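Local coordinates for 2OG-Fe dioxygenase family protein (Methylibium petroleiphilum, PDB 3PL0) that is of unknown function but belongs to a cupin-fold family of probable 2-oxoglutarate- and iron-dependent dioxygenases, at residues Ser121-Ala126 and Asp239-Thr244; Thr188-Ala193 and Thr208-Asp213. One frame throughout, in Å; residues are numbered along the deposited sequence.

Contact 1 of 2, residues Ser121-Ala126 and Asp239-Thr244; sequences SALLVA and DTLVLT
L123 and L124 of helix 118-134 meet L241 and L243 of strand 237-246. The contact across the two segments is made by methyl groups. CD1 of L243 touches both helix residues. It lies 3.8 Å from L124 CD1 and 3.9 Å from L123 CD2. The side chains of L124 and L243 cross at about a right angle, and L124 CD1 also sits 4.0 Å from L243 CD2. The L124 methyl thus lies against both branches of the fork of L243. L123 meets L241 differently: the two reach toward each other tip to tip, L123 CD2 to L241 CD2 at 4.0 Å. CD2 of L123 thus meets two leucines on the same face of the strand. Having CG opposite the backbone N (chi1 -175°) sends L123 out toward the sheet. All four side chains are buried.

Hydrogen bonds run within the helix, as from V125 N to S121 O, and between the strand and its neighbours. T240 pairs with F149 and V242 with H147 on one flank, L241 with V176 and D239 with I178 on the other.

The segment axes pass 10.6 Å apart at 42°. The helix packs slantwise on one face of the larger sheet of the cupin fold, while T240 and V242 point to the other face. L123 also touches L32 of helix 29-36, L243 rests on A146 of strand 141-152, and L241 packs on V176 of strand 172-181.

Contact 2 of 2, residues Thr188-Ala193 and Thr208-Asp213; sequences TRVFDA and TVLLLD
Strand residues 188-192 and 209-213 run in roughly the same direction, 26° apart, with 9.9 Å between their axes at closest approach. That spacing is too wide for backbone pairing, and the strands meet through their side chains. T188 and V190 project from one strand, L210 and L212 from the other. T188 and L210 point at each other tip to tip, with T188 CG2 3.7 Å from L210 CD2. The threonine uses its methyl here because CG2 lies opposite the backbone N, while OG1 sits beside that N (chi1 -55°).

This is face-to-face packing of two beta-sheets, as expected of the double-stranded beta-helix of cupins. Strand 183-192 is the middle of a three-stranded sheet. Strand 209-213 belongs to the larger sheet, between strands 24-27 and 172-181.

V190 spreads its two methyls over both leucines. Its CG2 is 4.0 Å from L210 CD2, the two side chains sliding past each other in opposite directions. CG1 of V190 lies 4.0 Å from L212 CD2, where the side chains cross at a slant. CG2 of V190 is nearly as close to that methyl, at 4.1 Å, so L212 CD2 faces both branches of the valine. F201 of strand 198-201 touches both T188 and L210. On the other flank V217 touches V190 and L212.

Overall arrangement
Contact 2 is nested in the chain inside the loop closed by contact 1. The order is helix 118-134, strand 183-192, strand 209-213, then strand 237-246. The contact centres are 15 Å apart, and their nearest atoms stay about 5 Å apart without touching. Both contacts reach the larger antiparallel sheet. There strand 172-181 pairs with 209-213 on one side and with 237-246 on the other, which links them. The contacts lie on opposite faces of this sheet: L241 and L243 point one way, L210 and L212 the other. The helix covers one face and the three-stranded sheet the other, consistent with the double-stranded beta-helix.

Contact 1 of 2, residues Ser121-Ala126 and Asp239-Thr244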
loop_
_atom_site.group_PDB
_atom_site.type_symbol
_atom_site.label_atom_id
_atom_site.label_comp_id
_atom_site.label_asym_id
_atom_site.label_seq_id
_atom_site.Cartn_x
_atom_site.Cartn_y
_atom_site.Cartn_z
ATOM N N SER A 121 -0.005 -3.463 -14.576
ATOM C CA SER A 121 -1.407 -3.205 -14.967
ATOM C C SER A 121 -2.397 -4.237 -14.414
ATOM O O SER A 121 -3.459 -3.857 -13.941
ATOM C CB SER A 121 -1.557 -3.109 -16.486
ATOM O OG SER A 121 -0.943 -1.925 -16.956
ATOM N N ALA A 122 -2.039 -5.514 -14.433
ATOM C CA ALA A 122 -2.907 -6.569 -13.937
ATOM C C ALA A 122 -3.258 -6.311 -12.457
ATOM O O ALA A 122 -4.423 -6.403 -12.057
ATOM C CB ALA A 122 -2.239 -7.967 -14.110
ATOM N N LEU A 123 -2.245 -5.915 -11.695
ATOM C CA LEU A 123 -2.391 -5.587 -10.287
ATOM C C LEU A 123 -3.337 -4.394 -10.101
ATOM O O LEU A 123 -4.359 -4.526 -9.462
ATOM C CB LEU A 123 -1.041 -5.248 -9.667
ATOM C CG LEU A 123 -1.044 -4.986 -8.139
ATOM C CD1 LEU A 123 -1.591 -6.244 -7.333
ATOM C CD2 LEU A 123 0.319 -4.560 -7.676
ATOM N N LEU A 124 -2.987 -3.228 -10.642
ATOM C CA LEU A 124 -3.813 -2.053 -10.403
ATOM C C LEU A 124 -5.255 -2.208 -10.892
ATOM O O LEU A 124 -6.178 -1.730 -10.250
ATOM C CB LEU A 124 -3.212 -0.779 -10.982
ATOM C CG LEU A 124 -2.127 -0.101 -10.159
ATOM C CD1 LEU A 124 -0.904 -1.057 -9.852
ATOM C CD2 LEU A 124 -1.693 1.202 -10.903
ATOM N N VAL A 125 -5.441 -2.853 -12.034
ATOM C CA VAL A 125 -6.761 -3.001 -12.624
ATOM C C VAL A 125 -7.649 -3.933 -11.798
ATOM O O VAL A 125 -8.801 -3.594 -11.509
ATOM C CB VAL A 125 -6.669 -3.471 -14.096
ATOM C CG1 VAL A 125 -8.046 -3.975 -14.650
ATOM C CG2 VAL A 125 -6.147 -2.319 -14.979
ATOM N N ALA A 126 -7.127 -5.097 -11.436
ATOM C CA ALA A 126 -7.904 -6.130 -10.733
ATOM C C ALA A 126 -8.385 -5.601 -9.397
ATOM O O ALA A 126 -9.553 -5.821 -9.011
ATOM C CB ALA A 126 -7.069 -7.434 -10.525
ATOM N N ASP A 239 10.275 -4.002 2.364
ATOM C CA ASP A 239 9.750 -3.485 1.126
ATOM C C ASP A 239 8.274 -3.730 1.030
ATOM O O ASP A 239 7.826 -4.852 1.237
ATOM C CB ASP A 239 10.400 -4.227 -0.057
ATOM C CG ASP A 239 11.920 -3.984 -0.138
ATOM O OD1 ASP A 239 12.357 -2.931 0.329
ATOM O OD2 ASP A 239 12.648 -4.826 -0.686
ATOM N N THR A 240 7.545 -2.671 0.675
ATOM C CA THR A 240 6.104 -2.687 0.479
ATOM C C THR A 240 5.754 -1.802 -0.736
ATOM O O THR A 240 6.593 -0.986 -1.260
ATOM C CB THR A 240 5.372 -2.124 1.699
ATOM O OG1 THR A 240 5.956 -0.874 2.094
ATOM C CG2 THR A 240 5.395 -3.075 2.865
ATOM N N LEU A 241 4.521 -1.969 -1.191
ATOM C CA LEU A 241 3.906 -1.112 -2.194
ATOM C C LEU A 241 2.559 -0.684 -1.689
ATOM O O LEU A 241 1.715 -1.551 -1.479
ATOM C CB LEU A 241 3.692 -1.886 -3.476
ATOM C CG LEU A 241 2.966 -1.134 -4.594
ATOM C CD1 LEU A 241 3.733 0.127 -5.064
ATOM C CD2 LEU A 241 2.751 -2.108 -5.743
ATOM N N VAL A 242 2.333 0.619 -1.531
ATOM C CA VAL A 242 1.022 1.127 -1.131
ATOM C C VAL A 242 0.298 1.712 -2.343
ATOM O O VAL A 242 0.847 2.573 -3.054
ATOM C CB VAL A 242 1.136 2.178 -0.018
ATOM C CG1 VAL A 242 -0.270 2.792 0.325
ATOM C CG2 VAL A 242 1.830 1.544 1.237
ATOM N N LEU A 243 -0.909 1.229 -2.603
ATOM C CA LEU A 243 -1.740 1.728 -3.705
ATOM C C LEU A 243 -2.984 2.338 -3.088
ATOM O O LEU A 243 -3.642 1.704 -2.230
ATOM C CB LEU A 243 -2.123 0.602 -4.679
ATOM C CG LEU A 243 -1.018 -0.201 -5.399
ATOM C CD1 LEU A 243 -1.565 -1.449 -6.158
ATOM C CD2 LEU A 243 -0.218 0.690 -6.327
ATOM N N THR A 244 -3.318 3.568 -3.462
ATOM C CA THR A 244 -4.509 4.159 -2.955
ATOM C C THR A 244 -5.478 4.403 -4.103
ATOM O O THR A 244 -5.079 4.793 -5.212
ATOM C CB THR A 244 -4.236 5.466 -2.202
ATOM O OG1 THR A 244 -3.708 6.432 -3.102
ATOM C CG2 THR A 244 -3.274 5.239 -1.062
#

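Contact 2 of 2, residues Thr188-Ala193 and Thr208-Asp213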
loop_
_atom_site.group_PDB
_atom_site.type_symbol
_atom_site.label_atom_id
_atom_site.label_comp_id
_atom_site.label_asym_id
_atom_site.label_seq_id
_atom_site.Cartn_x
_atom_site.Cartn_y
_atom_site.Cartn_z
ATOM N N THR A 188 1.774 -5.746 11.128
ATOM C CA THR A 188 0.635 -4.901 10.749
ATOM C C THR A 188 -0.430 -5.005 11.818
ATOM O O THR A 188 -0.676 -6.095 12.353
ATOM C CB THR A 188 -0.014 -5.397 9.442
ATOM O OG1 THR A 188 0.996 -5.473 8.432
ATOM C CG2 THR A 188 -1.171 -4.466 8.969
ATOM N N ARG A 189 -1.078 -3.894 12.111
ATOM C CA ARG A 189 -2.361 -3.925 12.828
ATOM C C ARG A 189 -3.464 -3.212 12.045
ATOM O O ARG A 189 -3.219 -2.143 11.451
ATOM C CB ARG A 189 -2.218 -3.245 14.172
ATOM C CG ARG A 189 -1.473 -4.052 15.197
ATOM C CD ARG A 189 -0.003 -3.776 15.218
ATOM N NE ARG A 189 0.658 -4.318 16.404
ATOM C CZ ARG A 189 0.748 -3.663 17.553
ATOM N NH1 ARG A 189 0.245 -2.441 17.665
ATOM N NH2 ARG A 189 1.364 -4.197 18.587
ATOM N N VAL A 190 -4.670 -3.797 12.063
ATOM C CA VAL A 190 -5.866 -3.206 11.457
ATOM C C VAL A 190 -6.926 -3.115 12.547
ATOM O O VAL A 190 -7.104 -4.081 13.301
ATOM C CB VAL A 190 -6.345 -4.051 10.301
ATOM C CG1 VAL A 190 -7.602 -3.383 9.634
ATOM C CG2 VAL A 190 -5.228 -4.159 9.291
ATOM N N PHE A 191 -7.551 -1.937 12.695
ATOM C CA PHE A 191 -8.600 -1.764 13.668
ATOM C C PHE A 191 -9.875 -1.275 13.001
ATOM O O PHE A 191 -9.826 -0.445 12.113
ATOM C CB PHE A 191 -8.192 -0.711 14.696
ATOM C CG PHE A 191 -6.942 -1.033 15.438
ATOM C CD1 PHE A 191 -6.992 -1.756 16.611
ATOM C CD2 PHE A 191 -5.724 -0.566 14.981
ATOM C CE1 PHE A 191 -5.831 -2.054 17.319
ATOM C CE2 PHE A 191 -4.536 -0.858 15.668
ATOM C CZ PHE A 191 -4.596 -1.607 16.848
ATOM N N ASP A 192 -11.003 -1.737 13.490
ATOM C CA ASP A 192 -12.297 -1.110 13.229
ATOM C C ASP A 192 -12.239 0.385 13.557
ATOM O O ASP A 192 -11.818 0.760 14.624
ATOM C CB ASP A 192 -13.335 -1.726 14.165
ATOM C CG ASP A 192 -14.772 -1.303 13.825
ATOM O OD1 ASP A 192 -14.949 -0.438 12.958
ATOM O OD2 ASP A 192 -15.709 -1.831 14.453
ATOM N N ALA A 193 -12.645 1.246 12.644
ATOM C CA ALA A 193 -12.512 2.669 12.909
ATOM C C ALA A 193 -13.561 3.100 13.875
ATOM O O ALA A 193 -13.396 4.147 14.445
ATOM C CB ALA A 193 -12.624 3.482 11.663
ATOM N N THR A 208 1.807 -11.088 -0.714
ATOM C CA THR A 208 0.669 -11.061 0.152
ATOM C C THR A 208 0.122 -9.629 0.096
ATOM O O THR A 208 0.897 -8.668 0.166
ATOM C CB THR A 208 0.997 -11.463 1.620
ATOM O OG1 THR A 208 1.650 -12.750 1.637
ATOM C CG2 THR A 208 -0.321 -11.510 2.441
ATOM N N VAL A 209 -1.196 -9.496 -0.061
ATOM C CA VAL A 209 -1.855 -8.187 -0.140
ATOM C C VAL A 209 -2.922 -7.927 0.935
ATOM O O VAL A 209 -3.811 -8.718 1.154
ATOM C CB VAL A 209 -2.423 -7.961 -1.528
ATOM C CG1 VAL A 209 -2.917 -6.540 -1.639
ATOM C CG2 VAL A 209 -1.329 -8.255 -2.555
ATOM N N LEU A 210 -2.818 -6.771 1.597
ATOM C CA LEU A 210 -3.813 -6.331 2.538
ATOM C C LEU A 210 -4.691 -5.323 1.823
ATOM O O LEU A 210 -4.206 -4.271 1.423
ATOM C CB LEU A 210 -3.146 -5.669 3.751
ATOM C CG LEU A 210 -4.023 -4.935 4.782
ATOM C CD1 LEU A 210 -4.995 -5.916 5.404
ATOM C CD2 LEU A 210 -3.135 -4.259 5.837
ATOM N N LEU A 211 -5.969 -5.642 1.718
ATOM C CA LEU A 211 -7.001 -4.762 1.173
ATOM C C LEU A 211 -7.711 -4.067 2.321
ATOM O O LEU A 211 -8.072 -4.734 3.311
ATOM C CB LEU A 211 -8.011 -5.548 0.329
ATOM C CG LEU A 211 -7.404 -6.353 -0.857
ATOM C CD1 LEU A 211 -8.455 -7.084 -1.690
ATOM C CD2 LEU A 211 -6.481 -5.450 -1.766
ATOM N N LEU A 212 -7.879 -2.742 2.225
ATOM C CA LEU A 212 -8.489 -1.919 3.283
ATOM C C LEU A 212 -9.595 -1.002 2.705
ATOM O O LEU A 212 -9.423 -0.365 1.679
ATOM C CB LEU A 212 -7.441 -0.988 3.927
ATOM C CG LEU A 212 -6.194 -1.611 4.559
ATOM C CD1 LEU A 212 -5.109 -0.540 4.791
ATOM C CD2 LEU A 212 -6.537 -2.325 5.890
ATOM N N ASP A 213 -10.730 -0.951 3.378
ATOM C CA ASP A 213 -11.741 0.069 3.127
ATOM C C ASP A 213 -11.359 1.211 4.030
ATOM O O ASP A 213 -11.576 1.209 5.270
ATOM C CB ASP A 213 -13.116 -0.461 3.458
ATOM C CG ASP A 213 -14.214 0.571 3.283
ATOM O OD1 ASP A 213 -13.949 1.791 3.145
ATOM O OD2 ASP A 213 -15.368 0.131 3.316
#